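Chitin-binding domain 3 protein (Micromonospora aurantiaca ATCC 27029, PDB 5OPF) is a copper-dependent lytic polysaccharide monooxygenase that probably cleaves glycosidic bonds of cellulose or related crystalline polysaccharides by oxidation. Local coordinates at residues Thr95-Ser107 / Glu151-Gly165. Residues are numbered along the deposited sequence; the frame is centred on the assembly and turned at random.
Sequences TNNFRVKFFDQAS and EVDGVSIQIPANAPG
Strands 97-104 and 154-162 pair antiparallel in the four-stranded sheet of the enzyme's immunoglobulin-like beta-sandwich. Backbone bonds come in pairs at Phe98-Ala161, Val100-Ile159, Phe102-Ile157 and Asp104-Val155, and Pro160, which lacks an N-H, fits its non-hydrogen-bonded place opposite Arg99. Just before strand 97-104, Asn96 ND2 donates to Ala163 O at 2.9 Å, close to the plane of the Asn96 amide.

On the inward face, Ala161 CB sits over the Phe98 ring, 3.8 Å from its centroid, a CH-pi contact for which a methyl is small enough. Phe98 holds its CG between backbone N and carbonyl carbon (chi1 69°), which swings the ring across to its partner. Farther along, Ile159 CD1 reaches Phe102 CB at 4.1 Å.

The opposite face, with Arg99, Lys101, Ser156 and Gln158, is largely polar. Gln158 CB lies over one face of the Arg99 guanidinium, 3.5 Å from NH2; the bend at chi2 (-89°) carries the amide against the aliphatic chain of Lys101. Extended Lys101 ends in a long salt bridge, NZ to Glu151 OE2 at 3.7 Å; Ser156 OG donates to that same oxygen at 2.6 Å, on its anti lone pair. Glu151 also begins a type II turn whose last residue, Gly154, adopts backbone angles suited to glycine and leaves room for the Phe103 ring.

Asp104 OD1 accepts from Ala106 N in an Asx turn and OD2 from His108 N, the backbone of a copper ligand; the Asp104 side chain lies about 5 Å from the copper ion. Strand 2-6 flanks 97-104 and 149-151 flanks 154-162, while Val100 and Ile159 pack on strand 110-118 of the facing sheet, and Trp176 meets Phe102 edge-to-face.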
loop_
_atom_site.group_PDB
_atom_site.type_symbol
_atom_site.label_atom_id
_atom_site.label_comp_id
_atom_site.label_asym_id
_atom_site.label_seq_id
_atom_site.Cartn_x
_atom_site.Cartn_y
_atom_site.Cartn_z
ATOM N N THR A 95 -13.484 1.741 9.637
ATOM C CA THR A 95 -14.925 1.657 9.432
ATOM C C THR A 95 -15.223 1.679 7.937
ATOM O O THR A 95 -14.360 1.980 7.115
ATOM C CB THR A 95 -15.656 2.802 10.157
ATOM O OG1 THR A 95 -15.150 4.065 9.717
ATOM C CG2 THR A 95 -15.470 2.681 11.659
ATOM N N ASN A 96 -16.469 1.361 7.576
ATOM C CA ASN A 96 -16.787 1.192 6.159
ATOM C C ASN A 96 -16.561 2.466 5.364
ATOM O O ASN A 96 -16.097 2.413 4.221
ATOM C CB ASN A 96 -18.211 0.689 5.992
ATOM C CG ASN A 96 -18.386 -0.683 6.583
ATOM O OD1 ASN A 96 -18.786 -0.817 7.746
ATOM N ND2 ASN A 96 -18.039 -1.711 5.824
ATOM N N ASN A 97 -16.901 3.614 5.943
ATOM C CA ASN A 97 -16.505 4.909 5.406
ATOM C C ASN A 97 -15.228 5.297 6.128
ATOM O O ASN A 97 -15.245 5.531 7.345
ATOM C CB ASN A 97 -17.587 5.947 5.671
ATOM C CG ASN A 97 -18.781 5.754 4.808
ATOM O OD1 ASN A 97 -18.820 6.240 3.681
ATOM N ND2 ASN A 97 -19.774 5.043 5.321
ATOM N N PHE A 98 -14.122 5.348 5.394
ATOM C CA PHE A 98 -12.827 5.601 5.994
ATOM C C PHE A 98 -12.059 6.548 5.094
ATOM O O PHE A 98 -12.532 6.951 4.027
ATOM C CB PHE A 98 -12.068 4.301 6.297
ATOM C CG PHE A 98 -11.613 3.548 5.075
ATOM C CD1 PHE A 98 -12.507 2.816 4.316
ATOM C CD2 PHE A 98 -10.282 3.562 4.702
ATOM C CE1 PHE A 98 -12.091 2.113 3.207
ATOM C CE2 PHE A 98 -9.855 2.864 3.596
ATOM C CZ PHE A 98 -10.756 2.136 2.843
ATOM N N ARG A 99 -10.884 6.939 5.567
ATOM C CA ARG A 99 -10.029 7.896 4.886
ATOM C C ARG A 99 -8.636 7.312 4.733
ATOM O O ARG A 99 -8.075 6.781 5.698
ATOM C CB ARG A 99 -9.964 9.196 5.697
ATOM C CG ARG A 99 -11.332 9.850 5.796
ATOM C CD ARG A 99 -11.497 10.745 7.006
ATOM N NE ARG A 99 -10.647 11.930 6.981
ATOM C CZ ARG A 99 -10.762 12.937 6.121
ATOM N NH1 ARG A 99 -11.677 12.900 5.154
ATOM N NH2 ARG A 99 -9.956 13.981 6.222
ATOM N N VAL A 100 -8.074 7.433 3.533
ATOM C CA VAL A 100 -6.714 7.002 3.245
ATOM C C VAL A 100 -5.820 8.231 3.272
ATOM O O VAL A 100 -6.009 9.157 2.473
ATOM C CB VAL A 100 -6.646 6.309 1.875
ATOM C CG1 VAL A 100 -5.201 6.043 1.465
ATOM C CG2 VAL A 100 -7.474 5.012 1.881
ATOM N N LYS A 101 -4.849 8.257 4.185
ATOM C CA LYS A 101 -3.887 9.351 4.265
ATOM C C LYS A 101 -2.656 8.984 3.452
ATOM O O LYS A 101 -1.949 8.015 3.780
ATOM C CB LYS A 101 -3.479 9.645 5.705
ATOM C CG LYS A 101 -2.583 10.873 5.815
ATOM C CD LYS A 101 -2.150 11.132 7.254
ATOM C CE LYS A 101 -1.057 12.193 7.346
ATOM N NZ LYS A 101 -0.682 12.458 8.777
ATOM N N PHE A 102 -2.412 9.758 2.394
ATOM C CA PHE A 102 -1.249 9.588 1.542
ATOM C C PHE A 102 -0.212 10.646 1.893
ATOM O O PHE A 102 -0.542 11.830 1.955
ATOM C CB PHE A 102 -1.614 9.685 0.058
ATOM C CG PHE A 102 -0.670 8.911 -0.777
ATOM C CD1 PHE A 102 0.600 9.393 -1.050
ATOM C CD2 PHE A 102 -1.007 7.644 -1.203
ATOM C CE1 PHE A 102 1.504 8.607 -1.749
ATOM C CE2 PHE A 102 -0.124 6.866 -1.900
ATOM C CZ PHE A 102 1.132 7.338 -2.171
ATOM N N PHE A 103 1.038 10.229 2.109
ATOM C CA PHE A 103 2.142 11.131 2.431
ATOM C C PHE A 103 3.171 11.088 1.309
ATOM O O PHE A 103 3.639 10.002 0.940
ATOM C CB PHE A 103 2.782 10.705 3.758
ATOM C CG PHE A 103 4.028 11.465 4.133
ATOM C CD1 PHE A 103 4.050 12.847 4.192
ATOM C CD2 PHE A 103 5.198 10.773 4.423
ATOM C CE1 PHE A 103 5.218 13.526 4.550
ATOM C CE2 PHE A 103 6.357 11.447 4.778
ATOM C CZ PHE A 103 6.366 12.819 4.827
ATOM N N ASP A 104 3.507 12.266 0.770
ATOM C CA ASP A 104 4.480 12.427 -0.314
ATOM C C ASP A 104 5.602 13.328 0.189
ATOM O O ASP A 104 5.385 14.515 0.449
ATOM C CB ASP A 104 3.809 13.030 -1.550
ATOM C CG ASP A 104 4.775 13.333 -2.690
ATOM O OD1 ASP A 104 5.937 12.894 -2.638
ATOM O OD2 ASP A 104 4.325 14.012 -3.640
ATOM N N GLN A 105 6.802 12.763 0.334
ATOM C CA GLN A 105 7.961 13.549 0.748
ATOM C C GLN A 105 8.419 14.547 -0.310
ATOM O O GLN A 105 9.116 15.512 0.026
ATOM C CB GLN A 105 9.131 12.617 1.038
ATOM C CG GLN A 105 8.881 11.695 2.202
ATOM C CD GLN A 105 9.932 10.607 2.285
ATOM O OE1 GLN A 105 10.487 10.199 1.267
ATOM N NE2 GLN A 105 10.231 10.152 3.488
ATOM N N ALA A 106 8.081 14.311 -1.575
ATOM C CA ALA A 106 8.703 14.989 -2.701
ATOM C C ALA A 106 7.822 16.022 -3.387
ATOM O O ALA A 106 8.308 16.701 -4.302
ATOM C CB ALA A 106 9.151 13.955 -3.738
ATOM N N SER A 107 6.555 16.160 -2.998
ATOM C CA SER A 107 5.652 17.152 -3.586
ATOM C C SER A 107 5.513 16.988 -5.102
ATOM O O SER A 107 5.591 17.954 -5.865
ATOM C CB SER A 107 6.075 18.572 -3.205
ATOM O OG SER A 107 6.029 18.728 -1.790
ATOM N N GLU A 151 3.070 19.253 5.581
ATOM C CA GLU A 151 3.566 18.438 6.682
ATOM C C GLU A 151 5.015 18.806 6.949
ATOM O O GLU A 151 5.626 19.579 6.210
ATOM C CB GLU A 151 3.493 16.940 6.348
ATOM C CG GLU A 151 2.099 16.412 6.038
ATOM C CD GLU A 151 1.258 16.164 7.282
ATOM O OE1 GLU A 151 1.748 16.411 8.411
ATOM O OE2 GLU A 151 0.097 15.718 7.142
ATOM N N VAL A 152 5.560 18.243 8.026
ATOM C CA VAL A 152 7.006 18.184 8.186
ATOM C C VAL A 152 7.560 17.230 7.134
ATOM O O VAL A 152 7.154 16.064 7.043
ATOM C CB VAL A 152 7.388 17.743 9.606
ATOM C CG1 VAL A 152 8.902 17.613 9.740
ATOM C CG2 VAL A 152 6.853 18.735 10.628
ATOM N N ASP A 153 8.476 17.736 6.318
ATOM C CA ASP A 153 9.236 16.924 5.370
ATOM C C ASP A 153 8.365 16.333 4.272
ATOM O O ASP A 153 8.661 15.259 3.741
ATOM C CB ASP A 153 10.051 15.839 6.075
ATOM C CG ASP A 153 11.093 16.421 7.006
ATOM O OD1 ASP A 153 11.493 15.734 7.971
ATOM O OD2 ASP A 153 11.505 17.581 6.777
ATOM N N GLY A 154 7.309 17.041 3.904
ATOM C CA GLY A 154 6.522 16.649 2.744
ATOM C C GLY A 154 5.134 17.263 2.800
ATOM O O GLY A 154 4.924 18.303 3.427
ATOM N N VAL A 155 4.204 16.590 2.127
ATOM C CA VAL A 155 2.812 17.006 2.062
ATOM C C VAL A 155 1.948 15.757 2.149
ATOM O O VAL A 155 2.401 14.639 1.899
ATOM C CB VAL A 155 2.508 17.805 0.768
ATOM C CG1 VAL A 155 3.258 19.134 0.764
ATOM C CG2 VAL A 155 2.854 16.997 -0.483
ATOM N N SER A 156 0.682 15.949 2.491
ATOM C CA SER A 156 -0.228 14.818 2.610
ATOM C C SER A 156 -1.605 15.171 2.073
ATOM O O SER A 156 -1.951 16.332 1.872
ATOM C CB SER A 156 -0.358 14.336 4.051
ATOM O OG SER A 156 -0.992 15.316 4.861
ATOM N N ILE A 157 -2.410 14.141 1.851
ATOM C CA ILE A 157 -3.798 14.345 1.471
ATOM C C ILE A 157 -4.616 13.156 1.944
ATOM O O ILE A 157 -4.111 12.030 2.031
ATOM C CB ILE A 157 -3.926 14.593 -0.049
ATOM C CG1 ILE A 157 -5.306 15.178 -0.360
ATOM C CG2 ILE A 157 -3.631 13.321 -0.851
ATOM C CD1 ILE A 157 -5.371 15.843 -1.721
ATOM N N GLN A 158 -5.887 13.405 2.251
ATOM C CA GLN A 158 -6.813 12.358 2.667
ATOM C C GLN A 158 -7.780 12.057 1.529
ATOM O O GLN A 158 -8.395 12.974 0.979
ATOM C CB GLN A 158 -7.606 12.790 3.903
ATOM C CG GLN A 158 -6.762 13.122 5.135
ATOM C CD GLN A 158 -6.476 11.932 6.033
ATOM O OE1 GLN A 158 -6.876 10.805 5.750
ATOM N NE2 GLN A 158 -5.778 12.184 7.130
ATOM N N ILE A 159 -7.930 10.779 1.193
ATOM C CA ILE A 159 -8.840 10.326 0.142
ATOM C C ILE A 159 -10.006 9.600 0.806
ATOM O O ILE A 159 -9.807 8.530 1.401
ATOM C CB ILE A 159 -8.147 9.397 -0.864
ATOM C CG1 ILE A 159 -6.927 10.067 -1.504
ATOM C CG2 ILE A 159 -9.129 8.967 -1.935
ATOM C CD1 ILE A 159 -5.610 9.524 -1.049
ATOM N N PRO A 160 -11.226 10.115 0.709
ATOM C CA PRO A 160 -12.384 9.384 1.239
ATOM C C PRO A 160 -12.617 8.089 0.484
ATOM O O PRO A 160 -12.421 8.012 -0.730
ATOM C CB PRO A 160 -13.553 10.356 1.025
ATOM C CG PRO A 160 -12.917 11.688 0.831
ATOM C CD PRO A 160 -11.603 11.426 0.161
ATOM N N ALA A 161 -13.066 7.074 1.215
ATOM C CA ALA A 161 -13.340 5.768 0.639
ATOM C C ALA A 161 -14.554 5.188 1.344
ATOM O O ALA A 161 -14.718 5.366 2.556
ATOM C CB ALA A 161 -12.138 4.832 0.810
ATOM N N ASN A 162 -15.416 4.508 0.595
ATOM C CA ASN A 162 -16.613 3.898 1.170
ATOM C C ASN A 162 -16.713 2.478 0.641
ATOM O O ASN A 162 -16.934 2.275 -0.557
ATOM C CB ASN A 162 -17.881 4.680 0.832
ATOM C CG ASN A 162 -19.121 4.051 1.449
ATOM O OD1 ASN A 162 -19.016 3.228 2.353
ATOM N ND2 ASN A 162 -20.293 4.427 0.957
ATOM N N ALA A 163 -16.550 1.504 1.536
ATOM C CA ALA A 163 -16.557 0.084 1.189
ATOM C C ALA A 163 -17.734 -0.581 1.896
ATOM O O ALA A 163 -17.566 -1.192 2.964
ATOM C CB ALA A 163 -15.222 -0.561 1.554
ATOM N N PRO A 164 -18.936 -0.500 1.322
ATOM C CA PRO A 164 -20.113 -1.041 1.999
ATOM C C PRO A 164 -20.048 -2.549 2.129
ATOM O O PRO A 164 -19.533 -3.260 1.259
ATOM C CB PRO A 164 -21.274 -0.637 1.080
ATOM C CG PRO A 164 -20.744 0.409 0.194
ATOM C CD PRO A 164 -19.291 0.162 0.055
ATOM N N GLY A 165 -20.605 -3.033 3.233
ATOM C CA GLY A 165 -20.790 -4.446 3.444
ATOM C C GLY A 165 -19.584 -5.199 3.954
ATOM O O GLY A 165 -19.725 -6.373 4.307
HETATM O O HOH W 1 -6.538 8.621 7.445
HETATM O O HOH W 2 11.237 15.997 1.751
#